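Local coordinates for protein sulfate adenylyltransferase, adenylylsulfate kinase (Thiobacillus denitrificans, PDB 3CR8) that phosphorylates adenosine 5'-phosphosulfate with ATP to give 3'-phosphoadenylyl sulfate in sulfur metabolism, and lacks ATP sulfurylase activity, at residues A[363-374]-A[439-449]; A[424-432]-A[449-460]. One frame throughout, in Å; residues are numbered along the deposited sequence.

Interaction 1 of 2, residues A[363-374]-A[439-449]; sequences PPRERQGFTVFF and TKNRGIAICAP
Cys447 O is gripped by Phe374 N, which lies 2.8 Å away and nearly on the line of the carbonyl (C=O...N 173°), while the CA-H of Phe373 makes a second, softer approach and the edge of the Phe374 ring passes near the same oxygen. This is one end of the parallel pairing of strands 370-374 and 444-447, which run 11° apart. The backbone bonds pass back and forth: Cys447 N donates to Val372 O at 2.9 Å, Ala445 N to Phe370 O at 3.0 Å, and Phe370 N to Gly443 O. On one face of the sheet, with chi1 at 61° placing CG between the backbone N and the carbonyl carbon, the Phe370 ring lies beside Ile444; CB of Ile444 stands 4.0 Å from the ring centroid, over its face in a CH-pi contact, and CG2 of Ile444 meets Phe370 CE1 at 3.5 Å. Further along, Ile446 CG2 reaches CE1 of Phe374 obliquely, and helix 380-394, whose first turn belongs to the predicted P-loop, packs over the row. On the other face Phe373 meets CB of Cys447 obliquely, and its CZ lies 3.6 Å from Pro449 CG. Before the strand, Arg442, the C-prime residue of the Schellman motif ending helix 421-440, packs on Cys400 of the second subunit and folds its bent chain so that Pro363 CG sits over one guanidinium face, 3.5 Å from NE. Backbone bonding thus fixes the strand register, while apolar groups bury both faces and the charged Arg442 lies at the helix end.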
loop_
_atom_site.group_PDB
_atom_site.type_symbol
_atom_site.label_atom_id
_atom_site.label_comp_id
_atom_site.label_asym_id
_atom_site.label_seq_id
_atom_site.Cartn_x
_atom_site.Cartn_y
_atom_site.Cartn_z
ATOM N N PRO A 363 7.916 19.200 15.881
ATOM C CA PRO A 363 7.605 17.792 16.166
ATOM C C PRO A 363 6.763 17.615 17.400
ATOM O O PRO A 363 6.714 18.510 18.243
ATOM C CB PRO A 363 8.988 17.165 16.416
ATOM C CG PRO A 363 10.000 18.195 15.967
ATOM C CD PRO A 363 9.329 19.513 16.156
ATOM N N PRO A 364 6.105 16.452 17.513
ATOM C CA PRO A 364 5.341 16.065 18.707
ATOM C C PRO A 364 6.281 15.937 19.914
ATOM O O PRO A 364 7.461 15.608 19.724
ATOM C CB PRO A 364 4.777 14.684 18.341
ATOM C CG PRO A 364 4.954 14.542 16.890
ATOM C CD PRO A 364 6.086 15.412 16.471
ATOM N N ARG A 365 5.791 16.179 21.131
ATOM C CA ARG A 365 6.688 16.115 22.270
ATOM C C ARG A 365 7.420 14.788 22.198
ATOM O O ARG A 365 8.630 14.748 22.337
ATOM C CB ARG A 365 5.943 16.275 23.584
ATOM C CG ARG A 365 5.288 17.617 23.723
ATOM C CD ARG A 365 4.840 17.883 25.157
ATOM N NE ARG A 365 4.194 19.189 25.278
ATOM C CZ ARG A 365 2.902 19.411 25.045
ATOM N NH1 ARG A 365 2.100 18.410 24.681
ATOM N NH2 ARG A 365 2.413 20.641 25.178
ATOM N N GLU A 366 6.674 13.713 21.940
ATOM C CA GLU A 366 7.220 12.380 21.700
ATOM C C GLU A 366 8.576 12.389 20.970
ATOM O O GLU A 366 9.441 11.532 21.204
ATOM C CB GLU A 366 6.201 11.619 20.878
ATOM C CG GLU A 366 6.515 10.176 20.573
ATOM C CD GLU A 366 5.276 9.446 20.070
ATOM O OE1 GLU A 366 4.519 10.037 19.253
ATOM O OE2 GLU A 366 5.048 8.292 20.509
ATOM N N ARG A 367 8.778 13.376 20.106
ATOM C CA ARG A 367 9.868 13.303 19.157
ATOM C C ARG A 367 10.773 14.535 19.192
ATOM O O ARG A 367 11.802 14.587 18.516
ATOM C CB ARG A 367 9.288 13.064 17.759
ATOM C CG ARG A 367 10.076 12.082 16.942
ATOM C CD ARG A 367 9.187 11.013 16.338
ATOM N NE ARG A 367 8.264 11.540 15.339
ATOM C CZ ARG A 367 8.625 11.913 14.113
ATOM N NH1 ARG A 367 9.903 11.833 13.730
ATOM N NH2 ARG A 367 7.707 12.380 13.272
ATOM N N GLN A 368 10.393 15.516 20.002
ATOM C CA GLN A 368 11.146 16.756 20.075
ATOM C C GLN A 368 12.217 16.700 21.138
ATOM O O GLN A 368 12.240 15.807 21.965
ATOM C CB GLN A 368 10.244 17.971 20.298
ATOM C CG GLN A 368 9.583 18.056 21.654
ATOM C CD GLN A 368 8.873 19.387 21.849
ATOM O OE1 GLN A 368 8.241 19.628 22.883
ATOM N NE2 GLN A 368 8.989 20.270 20.855
ATOM N N GLY A 369 13.128 17.664 21.067
ATOM C CA GLY A 369 14.280 17.711 21.932
ATOM C C GLY A 369 13.863 18.318 23.233
ATOM O O GLY A 369 12.835 18.969 23.325
ATOM N N PHE A 370 14.659 18.073 24.255
ATOM C CA PHE A 370 14.401 18.631 25.561
ATOM C C PHE A 370 15.633 18.467 26.430
ATOM O O PHE A 370 16.413 17.497 26.279
ATOM C CB PHE A 370 13.227 17.949 26.215
ATOM C CG PHE A 370 13.415 16.464 26.432
ATOM C CD1 PHE A 370 13.208 15.570 25.405
ATOM C CD2 PHE A 370 13.741 15.963 27.682
ATOM C CE1 PHE A 370 13.359 14.224 25.608
ATOM C CE2 PHE A 370 13.895 14.607 27.891
ATOM C CZ PHE A 370 13.708 13.739 26.857
ATOM N N THR A 371 15.840 19.429 27.327
ATOM C CA THR A 371 16.920 19.288 28.289
ATOM C C THR A 371 16.289 18.949 29.631
ATOM O O THR A 371 15.181 19.397 29.952
ATOM C CB THR A 371 17.854 20.533 28.395
ATOM O OG1 THR A 371 17.317 21.459 29.332
ATOM C CG2 THR A 371 17.999 21.229 27.095
ATOM N N VAL A 372 16.973 18.109 30.388
ATOM C CA VAL A 372 16.587 17.807 31.757
ATOM C C VAL A 372 17.579 18.558 32.621
ATOM O O VAL A 372 18.781 18.298 32.563
ATOM C CB VAL A 372 16.712 16.301 32.071
ATOM C CG1 VAL A 372 16.699 16.080 33.549
ATOM C CG2 VAL A 372 15.603 15.511 31.410
ATOM N N PHE A 373 17.076 19.501 33.403
ATOM C CA PHE A 373 17.917 20.423 34.155
ATOM C C PHE A 373 17.791 20.162 35.662
ATOM O O PHE A 373 16.801 20.547 36.298
ATOM C CB PHE A 373 17.501 21.859 33.824
ATOM C CG PHE A 373 18.580 22.858 34.032
ATOM C CD1 PHE A 373 18.878 23.331 35.309
ATOM C CD2 PHE A 373 19.303 23.330 32.954
ATOM C CE1 PHE A 373 19.875 24.256 35.496
ATOM C CE2 PHE A 373 20.295 24.252 33.132
ATOM C CZ PHE A 373 20.584 24.720 34.410
ATOM N N PHE A 374 18.767 19.475 36.236
ATOM C CA PHE A 374 18.749 19.178 37.667
ATOM C C PHE A 374 19.202 20.392 38.472
ATOM O O PHE A 374 20.245 20.982 38.195
ATOM C CB PHE A 374 19.716 18.036 38.003
ATOM C CG PHE A 374 19.303 16.684 37.482
ATOM C CD1 PHE A 374 19.439 16.365 36.138
ATOM C CD2 PHE A 374 18.834 15.704 38.351
ATOM C CE1 PHE A 374 19.090 15.114 35.659
ATOM C CE2 PHE A 374 18.475 14.434 37.882
ATOM C CZ PHE A 374 18.605 14.151 36.527
ATOM N N THR A 439 18.901 20.802 21.926
ATOM C CA THR A 439 17.480 20.510 21.910
ATOM C C THR A 439 16.759 21.067 20.666
ATOM O O THR A 439 15.951 20.365 20.051
ATOM C CB THR A 439 16.790 20.839 23.284
ATOM O OG1 THR A 439 15.636 21.672 23.083
ATOM C CG2 THR A 439 17.747 21.534 24.199
ATOM N N LYS A 440 17.053 22.312 20.307
ATOM C CA LYS A 440 16.695 22.853 18.999
ATOM C C LYS A 440 16.857 21.774 17.911
ATOM O O LYS A 440 15.979 21.573 17.089
ATOM C CB LYS A 440 17.593 24.056 18.695
ATOM C CG LYS A 440 17.576 24.588 17.256
ATOM C CD LYS A 440 18.879 25.292 16.981
ATOM C CE LYS A 440 18.818 26.375 15.929
ATOM N NZ LYS A 440 20.022 27.285 16.130
ATOM N N ASN A 441 17.974 21.063 17.942
ATOM C CA ASN A 441 18.286 20.042 16.960
ATOM C C ASN A 441 17.735 18.646 17.265
ATOM O O ASN A 441 18.187 17.666 16.665
ATOM C CB ASN A 441 19.801 19.951 16.769
ATOM C CG ASN A 441 20.247 20.575 15.496
ATOM O OD1 ASN A 441 19.805 20.165 14.413
ATOM N ND2 ASN A 441 21.127 21.583 15.596
ATOM N N ARG A 442 16.793 18.545 18.198
ATOM C CA ARG A 442 16.073 17.288 18.408
ATOM C C ARG A 442 16.841 16.276 19.237
ATOM O O ARG A 442 16.607 15.071 19.139
ATOM C CB ARG A 442 15.695 16.639 17.064
ATOM C CG ARG A 442 14.204 16.645 16.705
ATOM C CD ARG A 442 13.472 17.828 17.346
ATOM N NE ARG A 442 13.307 19.060 16.548
ATOM C CZ ARG A 442 13.640 19.241 15.267
ATOM N NH1 ARG A 442 14.201 18.269 14.556
ATOM N NH2 ARG A 442 13.407 20.420 14.686
ATOM N N GLY A 443 17.768 16.748 20.057
ATOM C CA GLY A 443 18.463 15.853 20.970
ATOM C C GLY A 443 17.978 16.092 22.389
ATOM O O GLY A 443 17.191 17.012 22.638
ATOM N N ILE A 444 18.429 15.265 23.329
ATOM C CA ILE A 444 18.123 15.531 24.729
ATOM C C ILE A 444 19.400 15.852 25.493
ATOM O O ILE A 444 20.375 15.080 25.439
ATOM C CB ILE A 444 17.323 14.391 25.444
ATOM C CG1 ILE A 444 18.192 13.620 26.403
ATOM C CG2 ILE A 444 16.616 13.377 24.492
ATOM C CD1 ILE A 444 17.430 12.461 26.928
ATOM N N ALA A 445 19.395 16.995 26.189
ATOM C CA ALA A 445 20.565 17.465 26.960
ATOM C C ALA A 445 20.302 17.371 28.443
ATOM O O ALA A 445 19.272 17.837 28.924
ATOM C CB ALA A 445 20.927 18.905 26.609
ATOM N N ILE A 446 21.243 16.799 29.181
ATOM C CA ILE A 446 21.062 16.607 30.622
ATOM C C ILE A 446 22.097 17.373 31.420
ATOM O O ILE A 446 23.267 17.044 31.372
ATOM C CB ILE A 446 21.205 15.134 30.995
ATOM C CG1 ILE A 446 20.038 14.324 30.444
ATOM C CG2 ILE A 446 21.294 14.977 32.469
ATOM C CD1 ILE A 446 20.391 12.873 30.370
ATOM N N CYS A 447 21.648 18.375 32.165
ATOM C CA CYS A 447 22.537 19.296 32.850
ATOM C C CYS A 447 22.346 19.372 34.341
ATOM O O CYS A 447 21.220 19.427 34.823
ATOM C CB CYS A 447 22.174 20.730 32.492
ATOM S SG CYS A 447 22.107 21.000 30.790
ATOM N N ALA A 448 23.460 19.428 35.070
ATOM C CA ALA A 448 23.430 19.621 36.521
ATOM C C ALA A 448 24.524 20.532 37.090
ATOM O O ALA A 448 25.299 20.116 37.942
ATOM C CB ALA A 448 23.538 18.208 37.095
ATOM N N PRO A 449 24.569 21.789 36.626
ATOM C CA PRO A 449 25.490 22.805 37.122
ATOM C C PRO A 449 25.083 23.339 38.491
ATOM O O PRO A 449 23.988 23.062 38.996
ATOM C CB PRO A 449 25.284 23.922 36.109
ATOM C CG PRO A 449 23.800 23.893 35.925
ATOM C CD PRO A 449 23.613 22.395 35.681
#

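Interaction 2 of 2, residues A[424-432]-A[449-460]; sequences RDVNVRRIG and PIAPYRQTRRDV
Arg429 spreads its guanidinium between two aspartates, one on each helix: NH2 crosses to Asp459 OD1 at 2.9 Å, and NH1 turns back to Asp425 OD2 at 2.7 Å, one turn earlier in its own helix. Its chain runs extended from CG to NE, which carries the charged end across to helix 454-460. The two carboxylates are met differently, Asp425 OD2 on its syn side and Asp459 OD1 from above its plane (46° out). Thr456 places CB over one guanidinium face, and its OG1 lies against Asp425 OD1, a doubtful bond because it is modelled very short. Beside the charged groups the packing is apolar. Val428, with CG1 anti to the backbone N (chi1 171°), sends that methyl to Thr456 CG2 at 3.4 Å and to Val460 CG2 at 3.9 Å, whereas its CG2 rests on Ala451 CB at 3.8 Å. Gly432 lets Val460 CG1 come to 3.7 Å from its CA, where the nearly parallel helices (crossing angle -19°) draw close. From helix 454-460 Arg457 NE reaches back to Ala451 O in the preceding loop, and CD1 of Ile450 lies against the side chain of Arg424. Pro449 and Val460 pack on Phe373 of strand 370-376, so the helices lie side by side against the kinase-domain sheet. Charge pairing and branched aliphatic packing together join them, and sharing between two carboxylates probably limits rotation of the Arg429 guanidinium.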
loop_
_atom_site.group_PDB
_atom_site.type_symbol
_atom_site.label_atom_id
_atom_site.label_comp_id
_atom_site.label_asym_id
_atom_site.label_seq_id
_atom_site.Cartn_x
_atom_site.Cartn_y
_atom_site.Cartn_z
ATOM N N ARG A 424 30.318 32.251 37.762
ATOM C CA ARG A 424 29.491 31.058 37.865
ATOM C C ARG A 424 28.167 31.273 37.163
ATOM O O ARG A 424 27.516 30.325 36.740
ATOM C CB ARG A 424 29.281 30.643 39.322
ATOM C CG ARG A 424 30.214 29.517 39.719
ATOM C CD ARG A 424 30.495 28.683 38.486
ATOM N NE ARG A 424 31.107 27.390 38.768
ATOM C CZ ARG A 424 32.248 26.970 38.226
ATOM N NH1 ARG A 424 32.919 27.745 37.377
ATOM N NH2 ARG A 424 32.718 25.773 38.532
ATOM N N ASP A 425 27.792 32.536 37.024
ATOM C CA ASP A 425 26.526 32.901 36.429
ATOM C C ASP A 425 26.702 33.101 34.926
ATOM O O ASP A 425 25.759 33.468 34.209
ATOM C CB ASP A 425 26.018 34.171 37.089
ATOM C CG ASP A 425 24.675 34.596 36.573
ATOM O OD1 ASP A 425 23.693 34.392 37.319
ATOM O OD2 ASP A 425 24.605 35.125 35.433
ATOM N N VAL A 426 27.923 32.871 34.451
ATOM C CA VAL A 426 28.175 32.872 33.016
ATOM C C VAL A 426 28.332 31.425 32.600
ATOM O O VAL A 426 27.870 31.014 31.538
ATOM C CB VAL A 426 29.427 33.689 32.616
ATOM C CG1 VAL A 426 30.671 32.785 32.518
ATOM C CG2 VAL A 426 29.166 34.450 31.299
ATOM N N ASN A 427 28.977 30.652 33.462
ATOM C CA ASN A 427 29.044 29.211 33.299
ATOM C C ASN A 427 27.664 28.585 33.100
ATOM O O ASN A 427 27.487 27.714 32.248
ATOM C CB ASN A 427 29.655 28.588 34.534
ATOM C CG ASN A 427 29.635 27.085 34.485
ATOM O OD1 ASN A 427 30.295 26.468 33.657
ATOM N ND2 ASN A 427 28.883 26.484 35.383
ATOM N N VAL A 428 26.688 29.019 33.895
ATOM C CA VAL A 428 25.343 28.466 33.796
ATOM C C VAL A 428 24.717 28.784 32.438
ATOM O O VAL A 428 24.310 27.860 31.732
ATOM C CB VAL A 428 24.422 28.936 34.951
ATOM C CG1 VAL A 428 22.990 28.522 34.698
ATOM C CG2 VAL A 428 24.891 28.356 36.261
ATOM N N ARG A 429 24.652 30.070 32.072
ATOM C CA ARG A 429 24.057 30.443 30.799
ATOM C C ARG A 429 24.785 29.744 29.676
ATOM O O ARG A 429 24.171 29.323 28.694
ATOM C CB ARG A 429 24.102 31.950 30.582
ATOM C CG ARG A 429 23.024 32.670 31.314
ATOM C CD ARG A 429 22.658 33.961 30.638
ATOM N NE ARG A 429 21.659 34.653 31.440
ATOM C CZ ARG A 429 21.915 35.209 32.618
ATOM N NH1 ARG A 429 23.140 35.160 33.115
ATOM N NH2 ARG A 429 20.954 35.813 33.298
ATOM N N ARG A 430 26.077 29.556 29.866
ATOM C CA ARG A 430 26.928 28.925 28.888
ATOM C C ARG A 430 26.403 27.579 28.591
ATOM O O ARG A 430 26.362 27.139 27.470
ATOM C CB ARG A 430 28.298 28.724 29.475
ATOM C CG ARG A 430 29.222 28.003 28.558
ATOM C CD ARG A 430 30.163 28.963 27.921
ATOM N NE ARG A 430 31.494 28.842 28.486
ATOM C CZ ARG A 430 32.328 29.856 28.623
ATOM N NH1 ARG A 430 31.952 31.063 28.262
ATOM N NH2 ARG A 430 33.526 29.661 29.130
ATOM N N ILE A 431 26.034 26.902 29.641
ATOM C CA ILE A 431 25.484 25.568 29.511
ATOM C C ILE A 431 24.029 25.528 29.034
ATOM O O ILE A 431 23.636 24.629 28.308
ATOM C CB ILE A 431 25.613 24.803 30.791
ATOM C CG1 ILE A 431 27.059 24.342 30.982
ATOM C CG2 ILE A 431 24.705 23.602 30.760
ATOM C CD1 ILE A 431 27.235 23.403 32.185
ATOM N N GLY A 432 23.237 26.509 29.424
ATOM C CA GLY A 432 21.904 26.636 28.875
ATOM C C GLY A 432 21.989 26.813 27.365
ATOM O O GLY A 432 21.143 26.327 26.607
ATOM N N PRO A 449 24.569 21.789 36.626
ATOM C CA PRO A 449 25.490 22.805 37.122
ATOM C C PRO A 449 25.083 23.339 38.491
ATOM O O PRO A 449 23.988 23.062 38.996
ATOM C CB PRO A 449 25.284 23.922 36.109
ATOM C CG PRO A 449 23.800 23.893 35.925
ATOM C CD PRO A 449 23.613 22.395 35.681
ATOM N N ILE A 450 25.971 24.130 39.075
ATOM C CA ILE A 450 25.678 24.852 40.304
ATOM C C ILE A 450 24.988 26.185 39.986
ATOM O O ILE A 450 25.587 27.072 39.367
ATOM C CB ILE A 450 26.963 25.084 41.125
ATOM C CG1 ILE A 450 28.185 25.137 40.207
ATOM C CG2 ILE A 450 27.175 23.946 42.099
ATOM C CD1 ILE A 450 28.152 26.248 39.168
ATOM N N ALA A 451 23.726 26.317 40.393
ATOM C CA ALA A 451 22.949 27.521 40.089
ATOM C C ALA A 451 21.984 27.834 41.214
ATOM O O ALA A 451 21.034 27.093 41.459
ATOM C CB ALA A 451 22.203 27.373 38.768
ATOM N N PRO A 452 22.230 28.944 41.907
ATOM C CA PRO A 452 21.506 29.276 43.129
ATOM C C PRO A 452 20.507 30.411 42.931
ATOM O O PRO A 452 19.776 30.724 43.861
ATOM C CB PRO A 452 22.634 29.736 44.070
ATOM C CG PRO A 452 23.930 29.764 43.203
ATOM C CD PRO A 452 23.450 29.746 41.785
ATOM N N TYR A 453 20.467 31.010 41.746
ATOM C CA TYR A 453 19.667 32.212 41.532
ATOM C C TYR A 453 18.419 31.784 40.761
ATOM O O TYR A 453 18.526 31.199 39.692
ATOM C CB TYR A 453 20.532 33.304 40.888
ATOM C CG TYR A 453 21.696 33.771 41.741
ATOM C CD1 TYR A 453 22.218 32.957 42.742
ATOM C CD2 TYR A 453 22.289 35.023 41.527
ATOM C CE1 TYR A 453 23.276 33.371 43.520
ATOM C CE2 TYR A 453 23.357 35.447 42.302
ATOM C CZ TYR A 453 23.845 34.613 43.297
ATOM O OH TYR A 453 24.907 35.022 44.073
ATOM N N ARG A 454 17.268 32.106 41.264
ATOM C CA ARG A 454 16.194 31.918 40.386
ATOM C C ARG A 454 16.639 32.694 39.148
ATOM O O ARG A 454 16.588 32.116 38.081
ATOM C CB ARG A 454 14.964 32.535 41.035
ATOM N N GLN A 455 17.028 33.982 39.178
ATOM C CA GLN A 455 16.730 34.540 37.875
ATOM C C GLN A 455 17.453 33.757 36.767
ATOM O O GLN A 455 16.887 33.506 35.687
ATOM C CB GLN A 455 17.135 36.015 37.864
ATOM C CG GLN A 455 16.764 36.760 36.613
ATOM C CD GLN A 455 15.285 36.627 36.261
ATOM O OE1 GLN A 455 14.895 36.811 35.103
ATOM N NE2 GLN A 455 14.456 36.307 37.254
ATOM N N THR A 456 18.717 33.384 37.037
ATOM C CA THR A 456 19.570 32.776 36.001
ATOM C C THR A 456 18.991 31.473 35.484
ATOM O O THR A 456 18.979 31.210 34.283
ATOM C CB THR A 456 21.056 32.605 36.413
ATOM O OG1 THR A 456 21.741 33.834 36.159
ATOM C CG2 THR A 456 21.726 31.534 35.571
ATOM N N ARG A 457 18.475 30.674 36.396
ATOM C CA ARG A 457 17.761 29.481 36.001
ATOM C C ARG A 457 16.511 29.802 35.168
ATOM O O ARG A 457 16.118 29.002 34.319
ATOM C CB ARG A 457 17.436 28.616 37.215
ATOM C CG ARG A 457 18.675 27.849 37.709
ATOM C CD ARG A 457 18.386 26.877 38.863
ATOM N NE ARG A 457 18.324 27.528 40.171
ATOM C CZ ARG A 457 17.197 27.766 40.838
ATOM N NH1 ARG A 457 16.019 27.406 40.331
ATOM N NH2 ARG A 457 17.248 28.371 42.013
ATOM N N ARG A 458 15.890 30.971 35.359
ATOM C CA ARG A 458 14.731 31.271 34.517
ATOM C C ARG A 458 15.097 31.528 33.090
ATOM O O ARG A 458 14.393 31.103 32.181
ATOM C CB ARG A 458 13.838 32.379 35.058
ATOM C CG ARG A 458 12.705 32.479 34.122
ATOM C CD ARG A 458 11.770 31.322 34.005
ATOM N NE ARG A 458 11.185 31.302 35.332
ATOM C CZ ARG A 458 10.343 30.376 35.763
ATOM N NH1 ARG A 458 10.081 29.322 35.004
ATOM N NH2 ARG A 458 9.803 30.485 36.974
ATOM N N ASP A 459 16.213 32.238 32.917
ATOM C CA ASP A 459 16.663 32.658 31.604
ATOM C C ASP A 459 17.034 31.423 30.801
ATOM O O ASP A 459 16.665 31.294 29.634
ATOM C CB ASP A 459 17.841 33.631 31.724
ATOM C CG ASP A 459 17.434 34.975 32.350
ATOM O OD1 ASP A 459 18.065 35.366 33.349
ATOM O OD2 ASP A 459 16.482 35.628 31.857
ATOM N N VAL A 460 17.749 30.512 31.445
ATOM C CA VAL A 460 18.067 29.244 30.823
ATOM C C VAL A 460 16.791 28.536 30.384
ATOM O O VAL A 460 16.622 28.194 29.215
ATOM C CB VAL A 460 18.931 28.354 31.734
ATOM C CG1 VAL A 460 19.040 26.966 31.165
ATOM C CG2 VAL A 460 20.324 28.949 31.875
#

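Overall arrangement
Both interactions belong to the P-loop kinase domain: interaction 1 joins the central strand of its parallel sheet to a neighbour, and interaction 2 joins two helices packed on one face of that sheet. Their centres are about 17 Å apart, yet they touch directly, Phe373 CE2 lying 3.6 Å from Val460 CG1 and Cys447 SG 3.7 Å from Ile431 CG2. Helix 421-440 serves both, and Pro449, which ends the strand segment and begins the loop toward helix 454-465, is common to them. Each also approaches the predicted ATP site, for the side chains of Phe374 and Ile450 are each about 4 Å from the side chain of Lys382.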